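Peroxidase (Cellulomonas bogoriensis 69B4 = DSM 16987, PDB 6QZO) binds heme b and probably acts as a DyP-type peroxidase, using hydrogen peroxide to oxidise its substrates. Local coordinates at residues E65-V70 and G168-R173. Numbering follows the deposited sequence.
Sequences ERLLRV and GLASVR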
loop_
_atom_site.group_PDB
_atom_site.type_symbol
_atom_site.label_atom_id
_atom_site.label_comp_id
_atom_site.label_asym_id
_atom_site.label_seq_id
_atom_site.Cartn_x
_atom_site.Cartn_y
_atom_site.Cartn_z
ATOM N N GLU A 65 5.613 -30.998 -3.096
ATOM C CA GLU A 65 4.535 -31.547 -2.244
ATOM C C GLU A 65 4.614 -30.949 -0.838
ATOM O O GLU A 65 3.583 -30.435 -0.361
ATOM C CB GLU A 65 4.624 -33.059 -2.126
ATOM C CG GLU A 65 3.379 -33.601 -1.449
ATOM C CD GLU A 65 3.402 -35.094 -1.235
ATOM O OE1 GLU A 65 3.931 -35.815 -2.103
ATOM O OE2 GLU A 65 2.876 -35.521 -0.202
ATOM N N ARG A 66 5.784 -31.047 -0.205
ATOM C CA ARG A 66 6.037 -30.484 1.150
ATOM C C ARG A 66 5.603 -29.008 1.178
ATOM O O ARG A 66 4.832 -28.625 2.081
ATOM C CB ARG A 66 7.516 -30.640 1.525
ATOM C CG ARG A 66 7.857 -30.192 2.939
ATOM C CD ARG A 66 7.210 -31.047 4.027
ATOM N NE ARG A 66 7.423 -30.474 5.357
ATOM C CZ ARG A 66 7.310 -31.144 6.507
ATOM N NH1 ARG A 66 7.004 -32.430 6.509
ATOM N NH2 ARG A 66 7.509 -30.525 7.661
ATOM N N LEU A 67 6.057 -28.219 0.210
ATOM C CA LEU A 67 5.752 -26.769 0.118
ATOM C C LEU A 67 4.233 -26.541 0.135
ATOM O O LEU A 67 3.764 -25.718 0.926
ATOM C CB LEU A 67 6.356 -26.227 -1.177
ATOM C CG LEU A 67 6.110 -24.749 -1.424
ATOM C CD1 LEU A 67 6.620 -23.913 -0.261
ATOM C CD2 LEU A 67 6.778 -24.299 -2.724
ATOM N N LEU A 68 3.501 -27.236 -0.732
ATOM C CA LEU A 68 2.016 -27.128 -0.838
ATOM C C LEU A 68 1.353 -27.558 0.468
ATOM O O LEU A 68 0.285 -27.007 0.806
ATOM C CB LEU A 68 1.518 -27.998 -1.996
ATOM C CG LEU A 68 2.001 -27.583 -3.377
ATOM C CD1 LEU A 68 1.470 -28.548 -4.431
ATOM C CD2 LEU A 68 1.591 -26.143 -3.691
ATOM N N ARG A 69 1.935 -28.539 1.150
ATOM C CA ARG A 69 1.354 -29.085 2.402
ATOM C C ARG A 69 1.563 -28.088 3.541
ATOM O O ARG A 69 0.603 -27.878 4.290
ATOM C CB ARG A 69 1.970 -30.432 2.759
ATOM C CG ARG A 69 1.440 -31.620 1.956
ATOM C CD ARG A 69 2.036 -32.846 2.615
ATOM N NE ARG A 69 1.785 -34.106 1.940
ATOM C CZ ARG A 69 0.916 -35.032 2.335
ATOM N NH1 ARG A 69 0.135 -34.846 3.387
ATOM N NH2 ARG A 69 0.772 -36.137 1.626
ATOM N N VAL A 70 2.763 -27.518 3.695
ATOM C CA VAL A 70 3.018 -26.510 4.772
ATOM C C VAL A 70 2.155 -25.264 4.494
ATOM O O VAL A 70 1.600 -24.708 5.451
ATOM C CB VAL A 70 4.507 -26.164 4.964
ATOM C CG1 VAL A 70 5.293 -27.373 5.450
ATOM C CG2 VAL A 70 5.147 -25.588 3.713
ATOM N N GLY A 168 14.121 -22.103 1.355
ATOM C CA GLY A 168 14.878 -23.313 0.982
ATOM C C GLY A 168 14.175 -24.184 -0.066
ATOM O O GLY A 168 14.881 -25.057 -0.632
ATOM N N LEU A 169 12.875 -23.962 -0.324
ATOM C CA LEU A 169 12.100 -24.693 -1.370
ATOM C C LEU A 169 11.808 -23.763 -2.555
ATOM O O LEU A 169 11.848 -24.219 -3.715
ATOM C CB LEU A 169 10.789 -25.211 -0.773
ATOM C CG LEU A 169 10.940 -26.055 0.495
ATOM C CD1 LEU A 169 9.585 -26.253 1.180
ATOM C CD2 LEU A 169 11.588 -27.396 0.177
ATOM N N ALA A 170 11.494 -22.504 -2.264
ATOM C CA ALA A 170 11.199 -21.478 -3.285
ATOM C C ALA A 170 11.590 -20.114 -2.737
ATOM O O ALA A 170 11.452 -19.914 -1.517
ATOM C CB ALA A 170 9.747 -21.526 -3.647
ATOM N N SER A 171 12.051 -19.231 -3.624
ATOM C CA SER A 171 12.411 -17.833 -3.280
ATOM C C SER A 171 11.513 -16.872 -4.063
ATOM O O SER A 171 10.980 -17.270 -5.118
ATOM C CB SER A 171 13.863 -17.591 -3.511
ATOM O OG SER A 171 14.192 -17.772 -4.880
ATOM N N VAL A 172 11.318 -15.675 -3.525
ATOM C CA VAL A 172 10.453 -14.616 -4.118
ATOM C C VAL A 172 11.072 -14.189 -5.453
ATOM O O VAL A 172 12.287 -13.962 -5.500
ATOM C CB VAL A 172 10.297 -13.409 -3.181
ATOM C CG1 VAL A 172 9.523 -12.284 -3.856
ATOM C CG2 VAL A 172 9.640 -13.805 -1.874
ATOM N N ARG A 173 10.243 -14.107 -6.495
ATOM C CA ARG A 173 10.651 -13.611 -7.830
ATOM C C ARG A 173 10.167 -12.163 -7.964
ATOM O O ARG A 173 10.974 -11.282 -8.324
ATOM C CB ARG A 173 10.053 -14.526 -8.899
ATOM C CG ARG A 173 10.406 -14.110 -10.320
ATOM C CD ARG A 173 9.654 -14.941 -11.338
ATOM N NE ARG A 173 10.005 -14.441 -12.655
ATOM C CZ ARG A 173 11.124 -14.736 -13.310
ATOM N NH1 ARG A 173 12.018 -15.558 -12.790
ATOM N NH2 ARG A 173 11.344 -14.207 -14.500
#
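Leu67 and Leu169 make an apolar contact in which the two side chains run past one another in opposite directions. Leu169 touches with a single branch: its CD1 lies 4.0 Å from CB of Leu67 and packs equally closely on CD1 and CA of the same residue. The far end of Leu67 is divided between two neighbours. With CG anti to the backbone N (chi1 179°), the side chain extends from the helix so that CD2 comes within 4.2 Å of Ala170 CB, while CD1 stays with Leu169. Leu67 and Ala170 are both buried; Leu55 packs on both, Ala166 on Leu67 and Leu53 on Ala170.

No hydrogen bond crosses between 65-70 and 168-173. One turn apart on the helix, Arg69 forms a salt bridge with Glu65, gripping it side-on, NE at 2.8 Å and NH2 at 2.9 Å from the single oxygen OE2, which lies almost in the guanidinium plane.

Backbone bonds from Leu169 to Ala56 and Ser171 to Asp54 tie 168-173 to strand 47-55 and the residue after it. Helix 61-78 thus packs against the loop leading into strand 170-179 and its first residue, helix-on-sheet packing of the ferredoxin-like fold of DyP-type peroxidases.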